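Local coordinates for protein carbohydrate deacetylase Agd3 (Neosartorya fumigata, PDB 6NWZ) that removes acetyl groups from the exopolysaccharide galactosaminogalactan, probably by metal-dependent hydrolysis, a step required for Aspergillus fumigatus biofilm formation, at residues I77-E82 with M116-V121; G244-N249 with G659-T664; W424-G429 with T593-S598; W472-T477 with M486-R491; S636-V641 with W666-G671. All coordinates share one frame; numbering follows the deposited sequence.

Contact 1: residues I77-E82 with M116-V121; sequences IVVAAE and MVQFDV
Val-117 O takes two donors from the neighbouring strand: the amide Val-79 N at 2.9 Å and, more weakly, the CA-H of Val-78. Around it the parallel pair 77-80 and 116-119 is laced by Val-117 N to Ile-77 O (2.7 Å) and Ala-81 N to Phe-119 O; the link from Phe-119 N to Val-79 O is weak at 3.4 Å. Val-78, Val-117, Ala-80 and Phe-119 share one sheet face. Phe-119 CG sits between backbone N and carbonyl carbon (chi1 62°), which lays the ring back over Ala-80 CA and brings CE2 to 3.7 Å from Val-78 CG1. Helix 224-237 packs on the valines here. On the other face the bent end of Met-116 sets CE against Ile-77 CG2 (4.0 Å); Met-116 also touches Trp-102 of helix 99-112. Gln-118 OE1 lies near Glu-82 CG, while its NE2 bonds Gln-211. Backbone amides thus supply the polar bonds across this buried carbohydrate-binding-module strand pair, and its side chains join mainly by apolar contact.

Contact 2: residues G244-N249 with G659-T664; sequences GHRRVN and GSDPLT
Asp-661 is the tight centre of this contact, its carboxylate shared between two arginines. Arg-246 NH2 reaches OD1 of Asp-661 at 2.7 Å, approaching on the anti side and 30° out of the carboxylate plane, although the oxygen lies in the plane of the guanidinium. Arg-247 is set differently: its NH1 meets Asp-661 OD2 at 3.0 Å nearly along the C-O bond, and the guanidinium and carboxylate planes are only 15° from parallel. Bends at chi2 and chi3 fold the Arg-247 chain back to present that edge, and its NH2 goes on to a salt bridge with Glu-656. A water closes this pair, 2.6 Å from both Arg-247 NH2 and Asp-661 OD2. Trp-587 holds the Arg-246 guanidinium by a cation-pi contact, and Pro-662 CD touches its NH2 at 3.5 Å. The looser side begins with a second water, which spans Arg-246 NH2 and Ser-660 O by longer bonds. Loose too is the far end, where His-245 ND1 merely rests against Thr-664 CG2 at 3.6 Å. Two positive groups on one carboxylate would be expected to keep Asp-661 ionised. The whole is a buried salt-bridge network, pinning the loop between helix 224-237 and strand 252-257 to the approach of strand 663-667 in the C-terminal domain.

Contact 3: residues W424-G429 with T593-S598; sequences WFTSNG and THQEMS
The short, weakly bonded strand about 424-426 runs at 63° to the first turn of the helix starting at 594, their axes 7.7 Å apart at closest, and the chain then turns a corner at Ser-427 and Asn-428. Thr-593 is the N-cap and forms a capping box with Glu-596: Glu-596 N bonds Thr-593 OG1, and Thr-593 N bonds Glu-596 OE1. With OG1 committed to the cap, the Thr-593 methyl CG2 faces Trp-424, 3.7 Å from CB. Next along, Thr-426 OG1 accepts the first-turn amide Gln-595 N at 3.0 Å, the bond bent to 142°. The Gln-595 side chain, extended from a CG anti to the backbone N (chi1 -178°), delivers OE1 to the corner. There Gln-595 OE1 accepts from Ser-427 N at 2.8 Å, almost straight, and from Ser-427 OG at 3.3 Å, both on the same face of the amide. A water joins Asn-428 ND2 to Gln-595 O. His-594 CD2 lies 3.7 Å from Thr-426 CG2, and its ND1 bonds Gln-253. Strand 384-387 runs beside 424-426 as its parallel neighbour, its Ile-386 touching both Thr-426 and His-594, while Val-456 of strand 454-456 also touches the histidine.

Contact 4: residues W472-T477 with M486-R491; sequences WPYFTT and MQVNPR
Backbone bonds come first: Tyr-474 and Val-488 form an antiparallel hydrogen-bonded pair, Val-488 N to Tyr-474 O at 2.7 Å and the return from Tyr-474 N to Val-488 O at 3.0 Å, more bent. Thr-476 N continues the ladder to Met-486 O. A side chain closes the end: Thr-476 OG1, placed between backbone N and carbonyl carbon (chi1 66°), accepts Met-486 N at 2.9 Å and also bonds Phe-483 O in the intervening loop. Among apolar contacts, Val-488 CG2 meets the edge of the Tyr-474 ring at CD2, 3.9 Å away, and the methyl CG2 of Thr-476. On the opposite face the extended Gln-487 lies alongside Phe-475, CG to CE1 3.8 Å, with the amide plane turned 54° from the ring. Gln-487 NE2 comes 3.5 Å from Pro-473 CG while bonding Ser-598 O in helix 594-607. The arrangement is a two-stranded antiparallel ladder across a short helical connection, appended to strand 487-492 of the mixed, otherwise parallel sheet of the deacetylase domain.

Contact 5: residues S636-V641 with W666-G671; sequences SRPIPV and WVQLSG
Trp-666 spreads one face of its indole against Pro-640, whose CB stands 3.7 Å from the centroid of the six-membered ring in a CH-pi contact. The two residues are a non-hydrogen-bonded pair of the three-stranded antiparallel sheet in the C-terminal domain, where strand 663-667 is central and 639-643 lies at one side. With CG anti to the carbonyl carbon (chi1 -65°), the indole swings across toward the neighbouring strand; Pro-638 O lies at its edge, and its NE1 bonds Glu-656. The adjoining pair, Ile-639 and Val-667, exchanges both backbone bonds: Ile-639 N to Val-667 O at 2.7 Å and Val-667 N to Ile-639 O at 2.8 Å, each nearly straight at the hydrogen yet well above the acceptor's carbonyl plane. On the face carrying Ile-639 and Val-667, Val-667 CG2 touches Val-641 CG2 at 3.7 Å, with Val-628 and Phe-676 packing from strands 622-629 and 674-683. Gln-668 folds back at chi2 (59°), leaving OE1 3.4 Å from Pro-638 CD.

Contacts 1, 2 and 4 are buried, whereas contacts 3 and 5 are only partly buried. Contact 1 stands apart in the carbohydrate-binding module, its centre about 41 Å from that of contact 3, and is the one parallel strand pair; contacts 4 and 5 are antiparallel. Contacts 2 and 5 both use strand 663-667 and touch where His-245 meets Pro-640 and Trp-666, though one relies on charge and the other on proline-aromatic packing. Contacts 3 and 4 belong to the deacetylase domain and meet as Ser-598 bonds Gln-487 and, weakly, Asn-489. In contact 3 polar side chains tie a helix start to a strand corner, where the strand pairs rely chiefly on backbone bonds.

Contact 1: residues I77-E82 with M116-V121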
# COMPACT_ATOMS: atom_id res chain seq x y z
N ILE A 77 -16.25 -16.16 -10.82
CA ILE A 77 -17.41 -15.80 -10.02
C ILE A 77 -17.02 -15.86 -8.55
O ILE A 77 -16.39 -16.83 -8.11
CB ILE A 77 -18.61 -16.72 -10.30
CG1 ILE A 77 -18.85 -16.84 -11.81
CG2 ILE A 77 -19.85 -16.18 -9.60
CD1 ILE A 77 -19.75 -18.00 -12.21
N VAL A 78 -17.38 -14.82 -7.80
CA VAL A 78 -17.15 -14.77 -6.36
C VAL A 78 -18.49 -14.49 -5.69
O VAL A 78 -19.19 -13.55 -6.06
CB VAL A 78 -16.12 -13.68 -5.98
CG1 VAL A 78 -15.57 -13.95 -4.58
CG2 VAL A 78 -15.00 -13.61 -7.00
N VAL A 79 -18.84 -15.32 -4.71
CA VAL A 79 -20.10 -15.20 -3.99
C VAL A 79 -19.80 -15.16 -2.50
O VAL A 79 -19.11 -16.05 -1.99
CB VAL A 79 -21.07 -16.34 -4.32
CG1 VAL A 79 -22.47 -15.99 -3.84
CG2 VAL A 79 -21.04 -16.66 -5.81
N ALA A 80 -20.34 -14.16 -1.82
CA ALA A 80 -20.10 -13.97 -0.40
C ALA A 80 -21.32 -14.44 0.39
O ALA A 80 -22.42 -13.93 0.19
CB ALA A 80 -19.79 -12.50 -0.10
N ALA A 81 -21.10 -15.41 1.28
CA ALA A 81 -22.13 -15.89 2.21
C ALA A 81 -23.34 -16.48 1.49
O ALA A 81 -24.45 -16.47 2.03
CB ALA A 81 -22.57 -14.78 3.18
N GLU A 82 -23.13 -17.01 0.28
CA GLU A 82 -24.19 -17.61 -0.53
C GLU A 82 -25.39 -16.69 -0.72
O GLU A 82 -26.50 -17.17 -0.97
CB GLU A 82 -24.67 -18.94 0.08
CG GLU A 82 -23.69 -20.08 -0.03
CD GLU A 82 -24.10 -21.28 0.80
OE1 GLU A 82 -24.11 -21.17 2.05
OE2 GLU A 82 -24.43 -22.33 0.22
N MET A 116 -15.15 -20.72 -9.53
CA MET A 116 -15.97 -19.96 -8.59
C MET A 116 -15.32 -19.97 -7.22
O MET A 116 -14.78 -20.99 -6.78
CB MET A 116 -17.39 -20.53 -8.50
CG MET A 116 -18.23 -19.92 -7.39
SD MET A 116 -19.90 -20.60 -7.32
CE MET A 116 -20.57 -20.02 -8.88
N VAL A 117 -15.38 -18.83 -6.54
CA VAL A 117 -14.86 -18.68 -5.18
C VAL A 117 -16.03 -18.32 -4.27
O VAL A 117 -16.83 -17.44 -4.60
CB VAL A 117 -13.76 -17.61 -5.11
CG1 VAL A 117 -13.40 -17.31 -3.66
CG2 VAL A 117 -12.53 -18.08 -5.88
N GLN A 118 -16.12 -19.00 -3.13
CA GLN A 118 -17.12 -18.70 -2.12
C GLN A 118 -16.43 -18.56 -0.77
O GLN A 118 -15.72 -19.47 -0.33
CB GLN A 118 -18.19 -19.79 -2.05
CG GLN A 118 -18.96 -19.98 -3.33
CD GLN A 118 -20.38 -20.43 -3.08
OE1 GLN A 118 -21.06 -19.90 -2.21
NE2 GLN A 118 -20.82 -21.42 -3.84
N PHE A 119 -16.64 -17.42 -0.11
CA PHE A 119 -16.10 -17.20 1.22
C PHE A 119 -17.21 -16.74 2.15
O PHE A 119 -18.26 -16.24 1.72
CB PHE A 119 -14.93 -16.20 1.22
CG PHE A 119 -15.29 -14.81 0.74
CD1 PHE A 119 -15.91 -13.90 1.58
CD2 PHE A 119 -14.94 -14.40 -0.54
CE1 PHE A 119 -16.22 -12.61 1.14
CE2 PHE A 119 -15.25 -13.11 -0.98
CZ PHE A 119 -15.89 -12.22 -0.14
N ASP A 120 -16.97 -16.92 3.45
CA ASP A 120 -17.96 -16.66 4.50
C ASP A 120 -19.16 -17.59 4.35
O ASP A 120 -20.31 -17.17 4.50
CB ASP A 120 -18.38 -15.19 4.51
CG ASP A 120 -19.11 -14.80 5.78
OD1 ASP A 120 -19.03 -15.55 6.77
OD2 ASP A 120 -19.78 -13.74 5.78
N VAL A 121 -18.89 -18.86 4.06
CA VAL A 121 -19.93 -19.86 3.91
C VAL A 121 -19.78 -20.92 5.00
O VAL A 121 -18.68 -21.19 5.49
CB VAL A 121 -19.91 -20.52 2.51
CG1 VAL A 121 -20.17 -19.47 1.43
CG2 VAL A 121 -18.59 -21.23 2.26

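Contact 2: residues G244-N249 with G659-T664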
# COMPACT_ATOMS: atom_id res chain seq x y z
N GLY A 244 -3.80 -6.94 -14.81
CA GLY A 244 -3.53 -6.38 -13.51
C GLY A 244 -2.05 -6.39 -13.22
O GLY A 244 -1.22 -6.60 -14.11
N HIS A 245 -1.73 -6.18 -11.94
CA HIS A 245 -0.35 -5.94 -11.51
C HIS A 245 -0.22 -6.02 -9.99
O HIS A 245 -0.90 -5.28 -9.27
CB HIS A 245 0.11 -4.58 -12.03
CG HIS A 245 1.48 -4.19 -11.60
ND1 HIS A 245 2.58 -5.00 -11.79
CD2 HIS A 245 1.94 -3.06 -11.01
CE1 HIS A 245 3.66 -4.39 -11.32
NE2 HIS A 245 3.30 -3.21 -10.84
N ARG A 246 0.65 -6.91 -9.50
CA ARG A 246 0.86 -7.11 -8.07
C ARG A 246 2.25 -6.60 -7.68
O ARG A 246 3.25 -7.27 -7.93
CB ARG A 246 0.72 -8.58 -7.69
CG ARG A 246 0.96 -8.85 -6.21
CD ARG A 246 1.16 -10.33 -5.93
NE ARG A 246 2.50 -10.78 -6.27
CZ ARG A 246 2.85 -12.05 -6.45
NH1 ARG A 246 1.94 -13.01 -6.34
NH2 ARG A 246 4.10 -12.37 -6.75
N ARG A 247 2.30 -5.43 -7.04
CA ARG A 247 3.55 -4.85 -6.57
C ARG A 247 3.34 -4.29 -5.17
O ARG A 247 2.29 -3.71 -4.88
CB ARG A 247 4.03 -3.76 -7.54
CG ARG A 247 5.14 -2.86 -7.00
CD ARG A 247 6.46 -3.59 -6.84
NE ARG A 247 7.00 -4.02 -8.13
CZ ARG A 247 7.07 -5.29 -8.53
NH1 ARG A 247 6.66 -6.26 -7.73
NH2 ARG A 247 7.58 -5.58 -9.72
N VAL A 248 4.34 -4.47 -4.30
CA VAL A 248 4.33 -3.90 -2.96
C VAL A 248 5.50 -2.93 -2.85
O VAL A 248 6.66 -3.33 -2.99
CB VAL A 248 4.42 -4.98 -1.87
CG1 VAL A 248 4.56 -4.33 -0.50
CG2 VAL A 248 3.19 -5.85 -1.90
N ASN A 249 5.19 -1.66 -2.60
CA ASN A 249 6.21 -0.64 -2.42
C ASN A 249 6.39 -0.35 -0.93
O ASN A 249 5.41 -0.26 -0.19
CB ASN A 249 5.86 0.66 -3.15
CG ASN A 249 6.01 0.55 -4.66
OD1 ASN A 249 5.08 0.87 -5.41
ND2 ASN A 249 7.18 0.11 -5.11
N GLY A 659 12.35 -11.06 -8.83
CA GLY A 659 12.29 -12.18 -7.90
C GLY A 659 11.50 -13.33 -8.49
O GLY A 659 11.72 -13.76 -9.63
N SER A 660 10.55 -13.84 -7.70
CA SER A 660 9.69 -14.94 -8.12
C SER A 660 8.31 -14.45 -8.57
O SER A 660 7.36 -15.23 -8.62
CB SER A 660 9.55 -15.96 -6.99
OG SER A 660 9.06 -15.36 -5.80
N ASP A 661 8.20 -13.16 -8.91
CA ASP A 661 6.95 -12.62 -9.40
C ASP A 661 6.58 -13.25 -10.74
O ASP A 661 7.45 -13.75 -11.47
CB ASP A 661 7.03 -11.11 -9.57
CG ASP A 661 6.83 -10.36 -8.27
OD1 ASP A 661 6.28 -10.95 -7.32
OD2 ASP A 661 7.21 -9.17 -8.21
N PRO A 662 5.30 -13.24 -11.09
CA PRO A 662 4.91 -13.55 -12.47
C PRO A 662 5.37 -12.44 -13.41
O PRO A 662 5.76 -11.35 -13.00
CB PRO A 662 3.39 -13.65 -12.40
CG PRO A 662 3.01 -12.89 -11.17
CD PRO A 662 4.13 -13.10 -10.21
N LEU A 663 5.31 -12.75 -14.70
CA LEU A 663 5.69 -11.79 -15.73
C LEU A 663 4.59 -10.76 -15.92
O LEU A 663 3.44 -11.12 -16.21
CB LEU A 663 5.97 -12.51 -17.05
CG LEU A 663 6.21 -11.62 -18.27
CD1 LEU A 663 7.35 -10.64 -18.01
CD2 LEU A 663 6.51 -12.48 -19.48
N THR A 664 4.93 -9.49 -15.75
CA THR A 664 4.02 -8.38 -16.01
C THR A 664 4.44 -7.70 -17.30
O THR A 664 5.60 -7.28 -17.44
CB THR A 664 4.02 -7.38 -14.85
OG1 THR A 664 3.72 -8.05 -13.62
CG2 THR A 664 2.98 -6.28 -15.08
O HOH W 1 5.22 -15.43 -6.35
O HOH W 2 8.16 -8.02 -10.37

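Contact 3: residues W424-G429 with T593-S598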
# COMPACT_ATOMS: atom_id res chain seq x y z
N TRP A 424 18.86 9.07 -6.39
CA TRP A 424 17.44 9.06 -6.05
C TRP A 424 17.07 10.45 -5.55
O TRP A 424 17.35 10.81 -4.41
CB TRP A 424 17.16 7.99 -5.00
CG TRP A 424 17.36 6.59 -5.50
CD1 TRP A 424 16.96 6.09 -6.70
CD2 TRP A 424 18.04 5.53 -4.82
NE1 TRP A 424 17.33 4.77 -6.81
CE2 TRP A 424 17.99 4.40 -5.67
CE3 TRP A 424 18.67 5.41 -3.58
CZ2 TRP A 424 18.55 3.18 -5.31
CZ3 TRP A 424 19.23 4.20 -3.23
CH2 TRP A 424 19.17 3.09 -4.09
N PHE A 425 16.43 11.23 -6.43
CA PHE A 425 16.06 12.60 -6.12
C PHE A 425 14.71 12.93 -6.76
O PHE A 425 14.42 12.49 -7.88
CB PHE A 425 17.12 13.59 -6.61
CG PHE A 425 16.79 15.02 -6.33
CD1 PHE A 425 16.88 15.52 -5.04
CD2 PHE A 425 16.40 15.87 -7.35
CE1 PHE A 425 16.57 16.84 -4.78
CE2 PHE A 425 16.10 17.19 -7.10
CZ PHE A 425 16.19 17.68 -5.81
N THR A 426 13.90 13.70 -6.04
CA THR A 426 12.59 14.13 -6.49
C THR A 426 12.63 15.63 -6.76
O THR A 426 12.94 16.42 -5.86
CB THR A 426 11.51 13.81 -5.46
OG1 THR A 426 11.41 12.39 -5.29
CG2 THR A 426 10.17 14.36 -5.89
N SER A 427 12.33 16.03 -8.00
CA SER A 427 12.42 17.42 -8.41
C SER A 427 11.06 18.10 -8.59
O SER A 427 11.01 19.33 -8.58
CB SER A 427 13.21 17.55 -9.72
OG SER A 427 12.62 16.80 -10.77
N ASN A 428 9.99 17.34 -8.74
CA ASN A 428 8.66 17.90 -8.97
C ASN A 428 7.73 17.70 -7.78
O ASN A 428 6.52 17.90 -7.92
CB ASN A 428 8.04 17.28 -10.23
CG ASN A 428 7.83 15.78 -10.10
OD1 ASN A 428 8.40 15.14 -9.22
ND2 ASN A 428 7.02 15.22 -10.99
N GLY A 429 8.27 17.33 -6.62
CA GLY A 429 7.43 17.08 -5.46
C GLY A 429 8.13 17.50 -4.18
O GLY A 429 9.36 17.61 -4.11
N THR A 593 11.38 6.35 -5.57
CA THR A 593 11.44 7.72 -5.11
C THR A 593 10.05 8.34 -5.07
O THR A 593 9.10 7.84 -5.69
CB THR A 593 12.35 8.57 -6.00
OG1 THR A 593 11.69 8.83 -7.25
CG2 THR A 593 13.67 7.87 -6.25
N HIS A 594 9.93 9.43 -4.32
CA HIS A 594 8.67 10.15 -4.25
C HIS A 594 8.18 10.53 -5.64
O HIS A 594 6.99 10.41 -5.94
CB HIS A 594 8.83 11.39 -3.36
CG HIS A 594 7.62 12.27 -3.31
ND1 HIS A 594 6.82 12.37 -2.19
CD2 HIS A 594 7.08 13.11 -4.23
CE1 HIS A 594 5.84 13.22 -2.42
NE2 HIS A 594 5.98 13.69 -3.65
N GLN A 595 9.10 10.96 -6.50
CA GLN A 595 8.75 11.31 -7.88
C GLN A 595 8.22 10.10 -8.64
O GLN A 595 7.20 10.20 -9.33
CB GLN A 595 9.97 11.90 -8.58
CG GLN A 595 9.72 12.36 -10.00
CD GLN A 595 10.77 13.35 -10.48
OE1 GLN A 595 11.51 13.93 -9.69
NE2 GLN A 595 10.83 13.55 -11.79
N GLU A 596 8.89 8.95 -8.51
CA GLU A 596 8.40 7.74 -9.16
C GLU A 596 7.07 7.30 -8.57
O GLU A 596 6.18 6.84 -9.29
CB GLU A 596 9.43 6.61 -9.03
CG GLU A 596 10.70 6.79 -9.85
CD GLU A 596 11.74 5.72 -9.56
OE1 GLU A 596 12.39 5.78 -8.50
OE2 GLU A 596 11.89 4.82 -10.41
N MET A 597 6.93 7.41 -7.25
CA MET A 597 5.69 6.99 -6.60
C MET A 597 4.52 7.83 -7.07
O MET A 597 3.43 7.30 -7.32
CB MET A 597 5.85 7.06 -5.08
CG MET A 597 4.55 6.99 -4.31
SD MET A 597 3.89 8.62 -3.91
CE MET A 597 3.23 8.28 -2.27
N SER A 598 4.72 9.15 -7.19
CA SER A 598 3.66 10.01 -7.70
C SER A 598 3.32 9.68 -9.15
O SER A 598 2.15 9.77 -9.55
CB SER A 598 4.06 11.48 -7.57
OG SER A 598 3.03 12.32 -8.05
O HOH W 3 6.49 12.41 -10.99

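Contact 4: residues W472-T477 with M486-R491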
# COMPACT_ATOMS: atom_id res chain seq x y z
N TRP A 472 -6.10 5.69 -5.94
CA TRP A 472 -5.90 6.94 -6.66
C TRP A 472 -5.41 8.04 -5.73
O TRP A 472 -5.73 8.05 -4.54
CB TRP A 472 -7.20 7.41 -7.34
CG TRP A 472 -7.74 6.47 -8.36
CD1 TRP A 472 -7.13 5.36 -8.88
CD2 TRP A 472 -9.03 6.54 -8.98
NE1 TRP A 472 -7.95 4.75 -9.79
CE2 TRP A 472 -9.12 5.45 -9.87
CE3 TRP A 472 -10.11 7.42 -8.88
CZ2 TRP A 472 -10.25 5.22 -10.65
CZ3 TRP A 472 -11.23 7.19 -9.65
CH2 TRP A 472 -11.29 6.10 -10.53
N PRO A 473 -4.64 8.99 -6.25
CA PRO A 473 -4.30 10.18 -5.46
C PRO A 473 -5.44 11.18 -5.49
O PRO A 473 -6.33 11.14 -6.35
CB PRO A 473 -3.06 10.73 -6.18
CG PRO A 473 -3.29 10.34 -7.61
CD PRO A 473 -3.98 9.00 -7.57
N TYR A 474 -5.41 12.09 -4.52
CA TYR A 474 -6.37 13.18 -4.45
C TYR A 474 -5.85 14.36 -5.27
O TYR A 474 -4.65 14.63 -5.30
CB TYR A 474 -6.59 13.61 -2.99
CG TYR A 474 -7.33 14.91 -2.83
CD1 TYR A 474 -8.72 14.96 -2.86
CD2 TYR A 474 -6.64 16.11 -2.63
CE1 TYR A 474 -9.40 16.16 -2.71
CE2 TYR A 474 -7.31 17.31 -2.48
CZ TYR A 474 -8.69 17.33 -2.52
OH TYR A 474 -9.36 18.53 -2.37
N PHE A 475 -6.76 15.04 -5.96
CA PHE A 475 -6.41 16.18 -6.80
C PHE A 475 -7.07 17.43 -6.22
O PHE A 475 -8.28 17.46 -6.00
CB PHE A 475 -6.85 15.96 -8.25
CG PHE A 475 -6.07 14.89 -8.96
CD1 PHE A 475 -4.79 15.15 -9.43
CD2 PHE A 475 -6.61 13.63 -9.14
CE1 PHE A 475 -4.06 14.17 -10.08
CE2 PHE A 475 -5.88 12.64 -9.79
CZ PHE A 475 -4.61 12.91 -10.26
N THR A 476 -6.25 18.45 -5.96
CA THR A 476 -6.75 19.67 -5.34
C THR A 476 -7.72 20.39 -6.27
O THR A 476 -7.62 20.30 -7.50
CB THR A 476 -5.59 20.60 -4.98
OG1 THR A 476 -4.95 21.05 -6.18
CG2 THR A 476 -4.58 19.87 -4.11
N THR A 477 -8.67 21.10 -5.68
CA THR A 477 -9.69 21.81 -6.42
C THR A 477 -9.73 23.26 -5.97
O THR A 477 -9.35 23.59 -4.84
CB THR A 477 -11.07 21.18 -6.22
OG1 THR A 477 -11.47 21.33 -4.86
CG2 THR A 477 -11.02 19.70 -6.57
N MET A 486 -2.95 20.22 -8.18
CA MET A 486 -1.87 19.62 -7.40
C MET A 486 -2.25 18.20 -6.99
O MET A 486 -3.36 17.95 -6.52
CB MET A 486 -1.57 20.46 -6.16
CG MET A 486 -0.21 20.18 -5.54
SD MET A 486 1.17 20.84 -6.51
CE MET A 486 0.79 22.59 -6.49
N GLN A 487 -1.32 17.26 -7.18
CA GLN A 487 -1.56 15.85 -6.90
C GLN A 487 -1.10 15.54 -5.48
O GLN A 487 0.09 15.68 -5.16
CB GLN A 487 -0.85 14.96 -7.92
CG GLN A 487 -1.13 13.48 -7.75
CD GLN A 487 -0.34 12.61 -8.72
OE1 GLN A 487 0.02 13.05 -9.81
NE2 GLN A 487 -0.07 11.38 -8.32
N VAL A 488 -2.03 15.10 -4.64
CA VAL A 488 -1.74 14.75 -3.25
C VAL A 488 -1.71 13.23 -3.16
O VAL A 488 -2.75 12.57 -3.24
CB VAL A 488 -2.78 15.34 -2.29
CG1 VAL A 488 -2.46 14.93 -0.86
CG2 VAL A 488 -2.80 16.86 -2.41
N ASN A 489 -0.52 12.67 -2.99
CA ASN A 489 -0.39 11.23 -2.85
C ASN A 489 -0.55 10.83 -1.38
O ASN A 489 -0.06 11.53 -0.49
CB ASN A 489 0.97 10.75 -3.36
CG ASN A 489 1.24 11.20 -4.78
OD1 ASN A 489 0.71 10.64 -5.74
ND2 ASN A 489 2.09 12.22 -4.92
N PRO A 490 -1.21 9.71 -1.12
CA PRO A 490 -1.45 9.30 0.27
C PRO A 490 -0.18 8.87 0.98
O PRO A 490 0.82 8.49 0.37
CB PRO A 490 -2.42 8.12 0.13
CG PRO A 490 -2.18 7.60 -1.26
CD PRO A 490 -1.84 8.79 -2.09
N ARG A 491 -0.23 8.96 2.31
CA ARG A 491 0.88 8.55 3.18
C ARG A 491 0.32 8.12 4.53
O ARG A 491 -0.55 8.79 5.09
CB ARG A 491 1.91 9.66 3.38
CG ARG A 491 3.19 9.21 4.10
CD ARG A 491 4.32 10.24 3.99
NE ARG A 491 4.13 11.38 4.88
CZ ARG A 491 5.07 12.28 5.17
NH1 ARG A 491 4.79 13.28 5.99
NH2 ARG A 491 6.28 12.18 4.64

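Contact 5: residues S636-V641 with W666-G671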
# COMPACT_ATOMS: atom_id res chain seq x y z
N SER A 636 -3.94 6.31 -22.84
CA SER A 636 -2.77 7.15 -22.60
C SER A 636 -1.65 6.36 -21.94
O SER A 636 -0.47 6.59 -22.23
CB SER A 636 -3.16 8.35 -21.74
OG SER A 636 -2.02 8.92 -21.11
N ARG A 637 -1.99 5.43 -21.07
CA ARG A 637 -1.04 4.63 -20.31
C ARG A 637 -1.03 3.19 -20.78
O ARG A 637 -2.01 2.70 -21.35
CB ARG A 637 -1.40 4.68 -18.82
CG ARG A 637 -1.41 6.07 -18.22
CD ARG A 637 -0.00 6.57 -18.00
NE ARG A 637 0.01 7.87 -17.33
CZ ARG A 637 1.12 8.46 -16.89
NH1 ARG A 637 2.29 7.88 -17.06
NH2 ARG A 637 1.04 9.64 -16.29
N PRO A 638 0.07 2.47 -20.56
CA PRO A 638 0.08 1.04 -20.89
C PRO A 638 -0.76 0.24 -19.91
O PRO A 638 -0.92 0.61 -18.74
CB PRO A 638 1.56 0.66 -20.79
CG PRO A 638 2.12 1.65 -19.83
CD PRO A 638 1.38 2.93 -20.08
N ILE A 639 -1.31 -0.85 -20.41
CA ILE A 639 -2.18 -1.74 -19.64
C ILE A 639 -1.34 -2.90 -19.13
O ILE A 639 -0.73 -3.61 -19.94
CB ILE A 639 -3.36 -2.26 -20.48
CG1 ILE A 639 -4.09 -1.10 -21.17
CG2 ILE A 639 -4.32 -3.04 -19.62
CD1 ILE A 639 -4.57 -0.04 -20.22
N PRO A 640 -1.27 -3.13 -17.82
CA PRO A 640 -0.50 -4.27 -17.31
C PRO A 640 -1.22 -5.59 -17.54
O PRO A 640 -2.45 -5.68 -17.43
CB PRO A 640 -0.38 -3.97 -15.81
CG PRO A 640 -1.60 -3.17 -15.50
CD PRO A 640 -1.89 -2.35 -16.73
N VAL A 641 -0.45 -6.62 -17.88
CA VAL A 641 -0.96 -7.97 -18.07
C VAL A 641 -0.02 -8.94 -17.36
O VAL A 641 1.19 -8.94 -17.62
CB VAL A 641 -1.09 -8.34 -19.56
CG1 VAL A 641 -1.73 -9.72 -19.72
CG2 VAL A 641 -1.90 -7.30 -20.29
N TRP A 666 3.57 -4.54 -19.81
CA TRP A 666 2.88 -3.26 -19.95
C TRP A 666 2.56 -3.05 -21.42
O TRP A 666 3.42 -2.66 -22.21
CB TRP A 666 3.73 -2.13 -19.37
CG TRP A 666 3.93 -2.26 -17.89
CD1 TRP A 666 4.98 -2.85 -17.25
CD2 TRP A 666 3.02 -1.83 -16.86
NE1 TRP A 666 4.79 -2.81 -15.89
CE2 TRP A 666 3.60 -2.18 -15.62
CE3 TRP A 666 1.79 -1.18 -16.86
CZ2 TRP A 666 2.99 -1.90 -14.40
CZ3 TRP A 666 1.18 -0.90 -15.65
CH2 TRP A 666 1.78 -1.26 -14.44
N VAL A 667 1.30 -3.31 -21.79
CA VAL A 667 0.88 -3.31 -23.18
C VAL A 667 0.35 -1.93 -23.55
O VAL A 667 -0.65 -1.47 -23.00
CB VAL A 667 -0.19 -4.39 -23.43
CG1 VAL A 667 -0.47 -4.52 -24.92
CG2 VAL A 667 0.25 -5.71 -22.84
N GLN A 668 1.03 -1.28 -24.49
CA GLN A 668 0.65 0.05 -24.95
C GLN A 668 -0.34 -0.09 -26.11
O GLN A 668 0.03 -0.50 -27.21
CB GLN A 668 1.88 0.85 -25.38
CG GLN A 668 1.60 2.32 -25.67
CD GLN A 668 1.01 3.04 -24.47
OE1 GLN A 668 1.66 3.16 -23.43
NE2 GLN A 668 -0.22 3.52 -24.61
N LEU A 669 -1.60 0.25 -25.85
CA LEU A 669 -2.64 0.20 -26.87
C LEU A 669 -2.64 1.51 -27.66
O LEU A 669 -2.53 2.59 -27.08
CB LEU A 669 -4.01 -0.05 -26.25
CG LEU A 669 -4.19 -1.37 -25.50
CD1 LEU A 669 -5.64 -1.55 -25.08
CD2 LEU A 669 -3.72 -2.54 -26.34
N SER A 670 -2.79 1.39 -28.99
CA SER A 670 -2.69 2.55 -29.86
C SER A 670 -3.78 2.57 -30.93
O SER A 670 -3.63 3.28 -31.93
CB SER A 670 -1.32 2.61 -30.54
OG SER A 670 -0.28 2.57 -29.59
N GLY A 671 -4.85 1.80 -30.76
CA GLY A 671 -5.90 1.76 -31.76
C GLY A 671 -6.32 0.35 -32.10
O GLY A 671 -7.49 0.08 -32.37